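Local structure of putative phosphatase (Bacteroides thetaiotaomicron, 3KYA) at residues A[104-109]-A[472-477]; A[111-116]-A[134-139]; A[125-130]-A[167-172]; A[455-460]-A[468-473]. The protein is a putative phosphatase of undemonstrated function that binds zinc and joins an IPT/TIG-type domain to what appears to be a six-bladed beta-propeller. All coordinates share one frame; numbering follows the deposited sequence.

Interaction 1. Residues A[104-109]-A[472-477]; sequences KMVVGT and SMEQEE. With EDO (1,2-ethanediol), chain C.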
# COMPACT_ATOMS: atom_id res chain seq x y z
N LYS A 104 4.57 4.12 -17.97
CA LYS A 104 3.43 3.81 -17.12
C LYS A 104 2.17 3.45 -17.90
O LYS A 104 2.03 3.79 -19.08
CB LYS A 104 3.11 5.00 -16.20
CG LYS A 104 4.12 5.23 -15.09
CD LYS A 104 3.81 6.50 -14.29
CE LYS A 104 4.77 6.66 -13.12
NZ LYS A 104 4.57 7.97 -12.43
N MSE A 105 1.26 2.77 -17.23
CA MSE A 105 -0.06 2.50 -17.78
C MSE A 105 -0.77 3.85 -17.94
O MSE A 105 -0.60 4.78 -17.12
CB MSE A 105 -0.86 1.58 -16.85
CG MSE A 105 -0.26 0.20 -16.68
SE MSE A 105 -0.59 -0.92 -18.22
CE MSE A 105 -2.30 -1.71 -17.75
N VAL A 106 -1.55 3.98 -19.02
CA VAL A 106 -2.30 5.19 -19.28
C VAL A 106 -3.70 4.86 -19.81
O VAL A 106 -3.91 3.80 -20.40
CB VAL A 106 -1.58 6.12 -20.30
CG1 VAL A 106 -0.27 6.66 -19.70
CG2 VAL A 106 -1.32 5.41 -21.66
N VAL A 107 -4.65 5.77 -19.58
CA VAL A 107 -6.00 5.58 -20.11
C VAL A 107 -6.03 6.15 -21.53
O VAL A 107 -5.42 7.18 -21.80
CB VAL A 107 -7.07 6.26 -19.24
CG1 VAL A 107 -8.48 6.02 -19.81
CG2 VAL A 107 -6.98 5.74 -17.79
N GLY A 108 -6.70 5.45 -22.44
CA GLY A 108 -6.87 5.88 -23.83
C GLY A 108 -8.32 5.72 -24.25
O GLY A 108 -9.14 5.21 -23.47
N THR A 109 -8.64 6.15 -25.46
CA THR A 109 -10.00 6.02 -25.99
C THR A 109 -9.92 5.23 -27.29
O THR A 109 -9.29 5.68 -28.25
CB THR A 109 -10.68 7.38 -26.20
OG1 THR A 109 -10.71 8.09 -24.94
CG2 THR A 109 -12.14 7.22 -26.73
N SER A 472 -3.58 0.78 -20.79
CA SER A 472 -2.45 0.02 -21.33
C SER A 472 -1.18 0.83 -21.24
O SER A 472 -1.23 2.04 -20.99
CB SER A 472 -2.71 -0.33 -22.80
OG SER A 472 -2.89 0.83 -23.57
N MSE A 473 -0.05 0.17 -21.49
CA MSE A 473 1.26 0.82 -21.40
C MSE A 473 1.40 1.93 -22.44
O MSE A 473 1.12 1.71 -23.62
CB MSE A 473 2.39 -0.19 -21.61
CG MSE A 473 2.50 -1.25 -20.53
SE MSE A 473 2.88 -0.46 -18.82
CE MSE A 473 4.54 0.41 -19.34
N GLU A 474 1.84 3.11 -22.02
CA GLU A 474 2.04 4.19 -22.99
C GLU A 474 3.09 3.78 -24.04
O GLU A 474 3.98 2.98 -23.75
CB GLU A 474 2.44 5.50 -22.31
CG GLU A 474 3.72 5.40 -21.52
CD GLU A 474 4.05 6.68 -20.78
OE1 GLU A 474 3.74 7.79 -21.28
OE2 GLU A 474 4.65 6.58 -19.70
N GLN A 475 2.96 4.33 -25.25
CA GLN A 475 3.86 4.01 -26.35
C GLN A 475 4.35 5.25 -27.04
O GLN A 475 3.61 6.23 -27.18
CB GLN A 475 3.15 3.18 -27.42
CG GLN A 475 2.57 1.85 -26.96
CD GLN A 475 1.78 1.16 -28.07
OE1 GLN A 475 0.71 0.59 -27.83
NE2 GLN A 475 2.28 1.25 -29.31
N GLU A 476 5.60 5.21 -27.49
CA GLU A 476 6.17 6.29 -28.26
C GLU A 476 5.56 6.17 -29.65
O GLU A 476 5.74 5.16 -30.33
CB GLU A 476 7.69 6.17 -28.29
CG GLU A 476 8.41 7.37 -28.88
CD GLU A 476 9.92 7.19 -28.87
OE1 GLU A 476 10.41 6.18 -28.31
OE2 GLU A 476 10.63 8.07 -29.42
N GLU A 477 4.79 7.18 -30.06
CA GLU A 477 4.09 7.16 -31.37
C GLU A 477 5.05 7.20 -32.56
O GLU A 477 5.96 8.02 -32.59
CB GLU A 477 3.09 8.32 -31.46
CG GLU A 477 3.73 9.73 -31.43
CD GLU A 477 2.72 10.83 -31.13
OE1 GLU A 477 1.56 10.52 -30.77
OE2 GLU A 477 3.11 12.02 -31.23
C1 EDO C . 2.57 8.42 -18.27
O1 EDO C . 2.59 9.34 -19.37
C2 EDO C . 1.54 8.86 -17.24
O2 EDO C . 1.99 10.05 -16.58
O HOH W 1 -4.40 3.00 -23.02

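Interaction 2. Residues A[111-116]-A[134-139]; sequences CGYRNN and KCCGFS. With EDO (1,2-ethanediol), chain J.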
# COMPACT_ATOMS: atom_id res chain seq x y z
N CYS A 111 -12.75 3.71 -29.20
CA CYS A 111 -13.79 4.06 -30.18
C CYS A 111 -15.00 4.62 -29.49
O CYS A 111 -15.14 4.51 -28.27
CB CYS A 111 -14.17 2.85 -31.02
SG CYS A 111 -14.80 1.45 -30.08
N GLY A 112 -15.89 5.22 -30.28
CA GLY A 112 -17.06 5.89 -29.74
C GLY A 112 -16.74 7.36 -29.50
O GLY A 112 -15.57 7.75 -29.42
N TYR A 113 -17.79 8.17 -29.43
CA TYR A 113 -17.65 9.60 -29.14
C TYR A 113 -18.99 10.18 -28.74
O TYR A 113 -20.05 9.59 -28.96
CB TYR A 113 -17.08 10.39 -30.32
CG TYR A 113 -18.00 10.54 -31.50
CD1 TYR A 113 -18.15 9.52 -32.44
CD2 TYR A 113 -18.70 11.72 -31.71
CE1 TYR A 113 -18.98 9.67 -33.54
CE2 TYR A 113 -19.53 11.89 -32.81
CZ TYR A 113 -19.67 10.85 -33.72
OH TYR A 113 -20.49 11.01 -34.81
N ARG A 114 -18.92 11.36 -28.14
CA ARG A 114 -20.09 12.07 -27.70
C ARG A 114 -19.86 13.52 -28.07
O ARG A 114 -18.96 14.16 -27.50
CB ARG A 114 -20.27 11.87 -26.19
CG ARG A 114 -21.48 12.50 -25.59
CD ARG A 114 -21.44 12.40 -24.06
NE ARG A 114 -22.45 13.25 -23.44
CZ ARG A 114 -23.44 12.86 -22.65
NH1 ARG A 114 -23.58 11.59 -22.28
NH2 ARG A 114 -24.29 13.77 -22.17
N ASN A 115 -20.64 14.05 -29.03
CA ASN A 115 -20.48 15.44 -29.46
C ASN A 115 -21.14 16.40 -28.46
O ASN A 115 -21.73 15.96 -27.47
CB ASN A 115 -20.95 15.65 -30.93
CG ASN A 115 -22.45 15.42 -31.14
OD1 ASN A 115 -23.27 15.65 -30.25
ND2 ASN A 115 -22.82 15.00 -32.35
N ASN A 116 -21.04 17.71 -28.69
CA ASN A 116 -21.59 18.69 -27.74
C ASN A 116 -23.10 18.64 -27.56
O ASN A 116 -23.61 19.01 -26.50
CB ASN A 116 -21.15 20.13 -28.08
CG ASN A 116 -21.44 20.50 -29.51
OD1 ASN A 116 -21.09 19.75 -30.42
ND2 ASN A 116 -22.05 21.66 -29.72
N LYS A 134 -17.33 7.52 -38.50
CA LYS A 134 -16.80 6.70 -37.41
C LYS A 134 -17.93 6.20 -36.51
O LYS A 134 -18.97 6.85 -36.36
CB LYS A 134 -15.69 7.40 -36.61
CG LYS A 134 -16.07 8.62 -35.80
CD LYS A 134 -14.90 9.05 -34.92
CE LYS A 134 -15.14 10.41 -34.25
NZ LYS A 134 -14.03 10.78 -33.34
N CYS A 135 -17.72 5.02 -35.93
CA CYS A 135 -18.74 4.37 -35.13
C CYS A 135 -19.03 5.09 -33.80
O CYS A 135 -18.20 5.82 -33.25
CB CYS A 135 -18.37 2.91 -34.87
SG CYS A 135 -16.98 2.67 -33.72
N CYS A 136 -20.24 4.86 -33.31
CA CYS A 136 -20.73 5.45 -32.07
C CYS A 136 -21.94 4.67 -31.57
O CYS A 136 -22.51 3.85 -32.29
CB CYS A 136 -21.06 6.93 -32.26
SG CYS A 136 -22.24 7.28 -33.64
N GLY A 137 -22.32 4.92 -30.32
CA GLY A 137 -23.46 4.26 -29.69
C GLY A 137 -23.13 4.13 -28.22
O GLY A 137 -23.06 5.14 -27.50
N PHE A 138 -22.95 2.88 -27.78
CA PHE A 138 -22.46 2.53 -26.43
C PHE A 138 -23.13 3.22 -25.23
O PHE A 138 -22.49 3.33 -24.17
CB PHE A 138 -20.96 2.87 -26.35
CG PHE A 138 -20.13 2.28 -27.46
CD1 PHE A 138 -19.85 0.92 -27.48
CD2 PHE A 138 -19.62 3.08 -28.48
CE1 PHE A 138 -19.10 0.36 -28.50
CE2 PHE A 138 -18.85 2.52 -29.52
CZ PHE A 138 -18.59 1.17 -29.52
N SER A 139 -24.40 3.59 -25.35
CA SER A 139 -25.04 4.46 -24.34
C SER A 139 -25.83 3.78 -23.23
O SER A 139 -26.08 4.40 -22.18
CB SER A 139 -25.91 5.50 -25.06
OG SER A 139 -26.94 4.90 -25.81
C1 EDO J . -11.27 7.16 -32.31
O1 EDO J . -9.85 7.02 -32.14
C2 EDO J . -11.91 7.53 -30.97
O2 EDO J . -13.12 8.27 -31.17
O HOH W 2 -15.49 5.93 -32.99
O HOH W 3 -20.56 6.85 -29.04
O HOH W 4 -20.69 8.99 -36.77

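Interaction 3. Residues A[125-130]-A[167-172]; sequences GPFDGP and IDLKNR. With ZN (zinc ion), chain X; EDO (1,2-ethanediol), chain J.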
# COMPACT_ATOMS: atom_id res chain seq x y z
N GLY A 125 -19.53 0.71 -37.94
CA GLY A 125 -18.48 1.13 -38.85
C GLY A 125 -17.09 1.22 -38.23
O GLY A 125 -16.82 0.66 -37.17
N PRO A 126 -16.18 1.95 -38.90
CA PRO A 126 -14.79 2.07 -38.47
C PRO A 126 -14.60 2.81 -37.15
O PRO A 126 -15.38 3.73 -36.82
CB PRO A 126 -14.14 2.85 -39.64
CG PRO A 126 -15.25 3.65 -40.21
CD PRO A 126 -16.48 2.80 -40.07
N PHE A 127 -13.57 2.43 -36.39
CA PHE A 127 -13.28 3.13 -35.14
C PHE A 127 -12.91 4.60 -35.40
O PHE A 127 -13.24 5.47 -34.59
CB PHE A 127 -12.12 2.53 -34.34
CG PHE A 127 -12.34 1.12 -33.84
CD1 PHE A 127 -13.58 0.51 -33.84
CD2 PHE A 127 -11.28 0.47 -33.22
CE1 PHE A 127 -13.74 -0.78 -33.34
CE2 PHE A 127 -11.44 -0.81 -32.70
CZ PHE A 127 -12.67 -1.44 -32.77
N ASP A 128 -12.20 4.85 -36.49
CA ASP A 128 -11.72 6.19 -36.84
C ASP A 128 -12.43 6.76 -38.06
O ASP A 128 -13.02 6.02 -38.85
CB ASP A 128 -10.23 6.15 -37.14
CG ASP A 128 -9.41 5.73 -35.94
OD1 ASP A 128 -9.69 6.23 -34.82
OD2 ASP A 128 -8.49 4.91 -36.12
N GLY A 129 -12.35 8.08 -38.22
CA GLY A 129 -12.96 8.78 -39.35
C GLY A 129 -13.69 10.02 -38.87
O GLY A 129 -13.68 10.33 -37.68
N PRO A 130 -14.31 10.75 -39.81
CA PRO A 130 -15.07 11.94 -39.45
C PRO A 130 -16.40 11.57 -38.81
O PRO A 130 -16.92 10.48 -39.05
CB PRO A 130 -15.30 12.62 -40.80
CG PRO A 130 -15.32 11.53 -41.78
CD PRO A 130 -14.35 10.49 -41.26
N ILE A 167 -16.91 -5.69 -31.22
CA ILE A 167 -15.84 -4.70 -31.31
C ILE A 167 -14.65 -5.52 -31.84
O ILE A 167 -14.04 -6.29 -31.08
CB ILE A 167 -15.53 -4.08 -29.91
CG1 ILE A 167 -16.79 -3.43 -29.31
CG2 ILE A 167 -14.35 -3.11 -29.98
CD1 ILE A 167 -16.75 -3.24 -27.74
N ASP A 168 -14.35 -5.40 -33.14
CA ASP A 168 -13.30 -6.20 -33.78
C ASP A 168 -12.01 -5.39 -33.74
O ASP A 168 -11.82 -4.44 -34.49
CB ASP A 168 -13.69 -6.62 -35.21
CG ASP A 168 -12.77 -7.70 -35.79
OD1 ASP A 168 -11.56 -7.66 -35.52
OD2 ASP A 168 -13.26 -8.58 -36.55
N LEU A 169 -11.13 -5.78 -32.82
CA LEU A 169 -9.89 -5.05 -32.55
C LEU A 169 -8.87 -5.16 -33.67
O LEU A 169 -7.96 -4.33 -33.78
CB LEU A 169 -9.29 -5.54 -31.23
CG LEU A 169 -10.22 -5.40 -30.02
CD1 LEU A 169 -9.66 -6.10 -28.77
CD2 LEU A 169 -10.51 -3.91 -29.74
N LYS A 170 -8.98 -6.20 -34.50
CA LYS A 170 -8.05 -6.40 -35.60
C LYS A 170 -8.37 -5.49 -36.78
O LYS A 170 -7.48 -4.79 -37.28
CB LYS A 170 -8.03 -7.86 -36.08
CG LYS A 170 -7.03 -8.15 -37.22
CD LYS A 170 -7.25 -9.56 -37.79
CE LYS A 170 -6.28 -9.88 -38.91
NZ LYS A 170 -6.44 -9.00 -40.11
N ASN A 171 -9.62 -5.50 -37.25
CA ASN A 171 -9.97 -4.65 -38.40
C ASN A 171 -10.52 -3.28 -37.97
O ASN A 171 -10.82 -2.45 -38.82
CB ASN A 171 -10.89 -5.36 -39.42
CG ASN A 171 -12.29 -5.61 -38.90
OD1 ASN A 171 -13.15 -6.11 -39.64
ND2 ASN A 171 -12.53 -5.29 -37.66
N ARG A 172 -10.62 -3.05 -36.66
CA ARG A 172 -11.04 -1.76 -36.10
C ARG A 172 -12.42 -1.35 -36.65
O ARG A 172 -12.59 -0.26 -37.19
CB ARG A 172 -9.96 -0.69 -36.35
CG ARG A 172 -8.64 -1.06 -35.66
CD ARG A 172 -7.53 -0.05 -35.87
NE ARG A 172 -7.90 1.32 -35.48
CZ ARG A 172 -7.85 1.82 -34.25
NH1 ARG A 172 -7.49 1.07 -33.21
NH2 ARG A 172 -8.20 3.09 -34.06
ZN ZN X . -12.73 -10.50 -37.01
C1 EDO J . -11.27 7.16 -32.31
O1 EDO J . -9.85 7.02 -32.14
C2 EDO J . -11.91 7.53 -30.97
O2 EDO J . -13.12 8.27 -31.17
O HOH W 5 -10.93 -10.05 -36.74
O HOH W 6 -12.00 -12.42 -37.74
O HOH W 7 -14.42 -10.70 -37.82
O HOH W 8 -12.66 -9.92 -39.23

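Interaction 4. Residues A[455-460]-A[468-473]; sequences KEMFYV and IRTISM. With EDO (1,2-ethanediol), chain G.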
# COMPACT_ATOMS: atom_id res chain seq x y z
N LYS A 455 -1.73 -9.35 -23.65
CA LYS A 455 -1.35 -7.97 -23.99
C LYS A 455 -1.24 -7.07 -22.75
O LYS A 455 -0.68 -5.97 -22.83
CB LYS A 455 -2.34 -7.38 -25.01
CG LYS A 455 -2.17 -7.97 -26.39
CD LYS A 455 -3.19 -7.45 -27.40
CE LYS A 455 -2.76 -7.79 -28.82
NZ LYS A 455 -2.56 -9.27 -29.02
N GLU A 456 -1.74 -7.56 -21.61
CA GLU A 456 -1.71 -6.83 -20.34
C GLU A 456 -2.38 -5.46 -20.46
O GLU A 456 -1.77 -4.42 -20.21
CB GLU A 456 -0.28 -6.73 -19.81
CG GLU A 456 0.24 -8.09 -19.38
CD GLU A 456 1.68 -8.07 -18.88
OE1 GLU A 456 2.44 -7.15 -19.26
OE2 GLU A 456 2.04 -8.98 -18.12
N MSE A 457 -3.64 -5.49 -20.85
CA MSE A 457 -4.43 -4.27 -20.98
C MSE A 457 -5.90 -4.50 -20.69
O MSE A 457 -6.44 -5.59 -20.89
CB MSE A 457 -4.29 -3.68 -22.39
CG MSE A 457 -4.81 -4.53 -23.49
SE MSE A 457 -4.35 -3.71 -25.22
CE MSE A 457 -5.63 -2.27 -25.17
N PHE A 458 -6.53 -3.43 -20.22
CA PHE A 458 -7.93 -3.44 -19.92
C PHE A 458 -8.71 -2.72 -21.01
O PHE A 458 -8.20 -1.77 -21.61
CB PHE A 458 -8.24 -2.65 -18.64
CG PHE A 458 -7.63 -3.20 -17.36
CD1 PHE A 458 -6.35 -2.83 -16.96
CD2 PHE A 458 -8.40 -3.99 -16.51
CE1 PHE A 458 -5.82 -3.30 -15.76
CE2 PHE A 458 -7.88 -4.46 -15.31
CZ PHE A 458 -6.59 -4.12 -14.93
N TYR A 459 -9.93 -3.19 -21.26
CA TYR A 459 -10.91 -2.46 -22.05
C TYR A 459 -12.03 -2.11 -21.08
O TYR A 459 -12.47 -2.96 -20.29
CB TYR A 459 -11.46 -3.25 -23.23
CG TYR A 459 -10.40 -3.49 -24.27
CD1 TYR A 459 -10.18 -2.57 -25.28
CD2 TYR A 459 -9.60 -4.63 -24.22
CE1 TYR A 459 -9.20 -2.77 -26.22
CE2 TYR A 459 -8.64 -4.85 -25.18
CZ TYR A 459 -8.44 -3.92 -26.17
OH TYR A 459 -7.47 -4.11 -27.12
N VAL A 460 -12.51 -0.88 -21.14
CA VAL A 460 -13.52 -0.38 -20.24
C VAL A 460 -14.70 0.17 -21.01
O VAL A 460 -14.50 0.92 -21.96
CB VAL A 460 -12.95 0.79 -19.42
CG1 VAL A 460 -13.99 1.28 -18.42
CG2 VAL A 460 -11.63 0.38 -18.72
N ILE A 468 -15.55 3.21 -25.59
CA ILE A 468 -14.76 2.10 -25.11
C ILE A 468 -13.39 2.72 -24.86
O ILE A 468 -12.80 3.33 -25.77
CB ILE A 468 -14.63 0.95 -26.11
CG1 ILE A 468 -16.00 0.36 -26.49
CG2 ILE A 468 -13.72 -0.12 -25.53
CD1 ILE A 468 -16.83 -0.19 -25.31
N ARG A 469 -12.90 2.60 -23.62
CA ARG A 469 -11.62 3.14 -23.19
C ARG A 469 -10.63 1.99 -23.02
O ARG A 469 -11.03 0.83 -22.93
CB ARG A 469 -11.74 3.87 -21.85
CG ARG A 469 -12.86 4.88 -21.75
CD ARG A 469 -12.62 6.11 -22.58
NE ARG A 469 -11.54 6.95 -22.09
CZ ARG A 469 -11.64 7.83 -21.09
NH1 ARG A 469 -12.79 7.98 -20.43
NH2 ARG A 469 -10.59 8.57 -20.76
N THR A 470 -9.35 2.32 -23.03
CA THR A 470 -8.30 1.34 -22.80
C THR A 470 -7.45 1.77 -21.62
O THR A 470 -7.37 2.96 -21.32
CB THR A 470 -7.36 1.19 -24.02
OG1 THR A 470 -6.79 2.46 -24.37
CG2 THR A 470 -8.12 0.63 -25.23
N ILE A 471 -6.85 0.80 -20.94
CA ILE A 471 -5.82 1.09 -19.94
C ILE A 471 -4.69 0.18 -20.37
O ILE A 471 -4.83 -1.05 -20.33
CB ILE A 471 -6.21 0.81 -18.50
CG1 ILE A 471 -7.49 1.58 -18.16
CG2 ILE A 471 -5.04 1.22 -17.57
CD1 ILE A 471 -8.07 1.29 -16.75
N SER A 472 -3.58 0.78 -20.79
CA SER A 472 -2.45 0.02 -21.33
C SER A 472 -1.18 0.83 -21.24
O SER A 472 -1.23 2.04 -20.99
CB SER A 472 -2.71 -0.33 -22.80
OG SER A 472 -2.89 0.83 -23.57
N MSE A 473 -0.05 0.17 -21.49
CA MSE A 473 1.26 0.82 -21.40
C MSE A 473 1.40 1.93 -22.44
O MSE A 473 1.12 1.71 -23.62
CB MSE A 473 2.39 -0.19 -21.61
CG MSE A 473 2.50 -1.25 -20.53
SE MSE A 473 2.88 -0.46 -18.82
CE MSE A 473 4.54 0.41 -19.34
C1 EDO G . 5.12 -9.73 -17.58
O1 EDO G . 4.28 -9.18 -16.56
C2 EDO G . 5.88 -8.62 -18.29
O2 EDO G . 5.56 -8.62 -19.69
O HOH W 9 -0.14 -2.81 -21.84

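Interaction 1. Residues A[104-109]-A[472-477]
The start of strand 105-110 pairs antiparallel with the end of strand 467-473, Val-106 facing Ser-472 and Met-105 facing Met-473, in one antiparallel sheet that is probably the closing blade of the putative propeller. Val-106 and Ser-472 form a hydrogen-bonded pair, Val-106 N giving to Ser-472 O at 2.8 Å and Ser-472 N giving to Val-106 O at 3.1 Å. A water bridges Val-106 O and Ser-472 OG. Past this pair the ladder runs into Glu-474, which takes hold of both backbone polar atoms of Lys-104. Glu-474 N donates to Lys-104 O, while Lys-104 N donates to Glu-474 OE2 at 3.0 Å, on the anti side of the carboxylate. With chi1 at 59° and an extended chain beyond, the Glu-474 side chain runs back past Lys-104 O to reach that amide. A 1,2-ethanediol, probably from the crystallisation liquor, donates to OE1. CG2 of Val-106 packs on Glu-474 CB at 3.8 Å. Selenomethionines Met-105 and Met-473 cross at about a right angle, although Met-473 has two modelled positions and this touch is less certain. Glu-474 OE2 is thus held by two protein groups, Lys-104 N and Tyr-101 OH, which probably favours the charged carboxylate.

Interaction 2. Residues A[111-116]-A[134-139]
Tyr-113 reaches from residues 111-116 onto Lys-134, Cys-135 and Cys-136. From its CB the ring sets off between the backbone N and the carbonyl carbon (chi1 70°), a torsion that brings the ring end close to residues 134-136. CG and then CD1 pass beneath Lys-134 CE, with CD1 to CE at 3.6 Å; this methylene sits over one ring face as a CH-pi contact. CD1 also has Cys-135 O 3.8 Å away, near the ring plane. Further out, CE1 meets Cys-136 CB at 3.7 Å, and the sulfur of that cysteine lies obliquely to the ring. The phenol OH ends on a water, 2.8 Å away, which donates in turn to Lys-134 O. Both segments are loops of the putative propeller, where the chain leaving strand 105-110 turns a corner at Cys-111 on its way into the next blade. Here CE2 of Phe-138 lies 3.8 Å from Gly-112 CA, and its CZ touches Cys-111 SG, while its ring also touches Ile-468 and Leu-174 of two different sheets. Waters carry the polar link between the backbones: one accepts from Gly-112 N and donates to Cys-135 O, another accepts from both Tyr-113 N and Gly-137 N.

Interaction 3. Residues A[125-130]-A[167-172]
Phe-127 and Asp-128 both engage Arg-172, one through its backbone and ring, the other through its carboxylate. Phe-127 N donates to Arg-172 O at 3.0 Å, from above the carbonyl plane (43° out of it). The Phe-127 ring lies under Arg-172 CA, which sits over its centre in a CH-pi contact, and its CZ touches Ile-167 CG2 at 3.7 Å. Bent at chi3 (54°), the arginine chain turns its guanidinium back, so that one flat side meets Phe-127 CD2 and NH2 gives to Asp-128 OD2 at 2.8 Å. This salt bridge lies in the guanidinium plane and meets the syn side of the carboxylate, but tilted well out of the carboxylate's own plane. The other oxygen, Asp-128 OD1, accepts from O1 of a 1,2-ethanediol. Asp-168 divides its labour: OD2 binds the zinc ion at 2.0 Å, while OD1 accepts from Lys-170 N at 3.1 Å and from a zinc-bound water at 2.8 Å. His-153 NE2 and four waters complete the metal shell. Asp-168 O takes weak bonds from Arg-172 N and Asn-171 ND2. The OD1 bond to Lys-170 N makes an Asx turn, placed at the bend between strands 161-168 and 173-178, so one aspartate both shapes the hairpin turn and anchors a largely water-ligated zinc.

Interaction 4. Residues A[455-460]-A[468-473]
Phe-458 with Ile-471 and Val-460 with Arg-469 are the hydrogen-bonded pairs of an antiparallel ladder, and Tyr-459 with Thr-470 is the non-hydrogen-bonded pair between them. The axes of 457-460 and 468-473 come within 4.6 Å, their directions 161° apart. Phe-458 N gives to Ile-471 O at 2.9 Å, in the carbonyl plane, and Ile-471 N returns a bond to Phe-458 O; Val-460 and Arg-469 exchange the same two bonds. Beyond Met-457 a water takes over, donating to Glu-456 O and accepting from Met-473 N at 3.0 Å. Glu-456 and Met-457 both face Asp-452, forming a G1 beta bulge.

On one face Tyr-459 and Thr-470 lie side by side, pointing the same way, with CE1 of the ring 3.7 Å from Thr-470 CG2; Ile-468 CG2 comes to the ring edge. Selenomethionine Met-457 runs out straight and bends only at its end (chi3 -74°), laying CE on Thr-470 CG2 at 3.8 Å, while its CB packs on Ser-472 CB. The other face carries Phe-458, Ile-471, Val-460 and Arg-469. Phe-458 CD1 touches Ile-471 CB at 4.0 Å, and its ring also meets those of Tyr-451 and Tyr-394. Val-460 CG2 nears Ile-471 CD1 at 4.2 Å. The Arg-469 chain, folded at chi2 and chi3, leads its guanidinium away to salt bridges with Asp-434 and Asp-462. This hairpin is part of an antiparallel sheet of the kind that forms a beta-propeller blade, here probably the closing one.

How the interactions relate
Interactions 1 and 4, centres 9 Å apart, lie on either side of strand 467-473: residues 104-109 bring in the strand from the N-terminal end of the putative propeller and residues 455-460 one from its C-terminal end, consistent with the Velcro-like closure of such rings. Gly-108 N bonds to Thr-470 O (2.8 Å), extending that sheet across both. The chain then passes from interaction 1 into interaction 2, which meets interaction 3 at 12 Å between centres, where Cys-135 N bonds to Pro-126 O and one 1,2-ethanediol touches both. Cys-111 O of interaction 2 bonds to Ile-468 N of interaction 4, and Leu-169 of interaction 3 packs on Tyr-459. The zinc ion sits within interaction 3, about 13 Å from the Tyr-459 side chain.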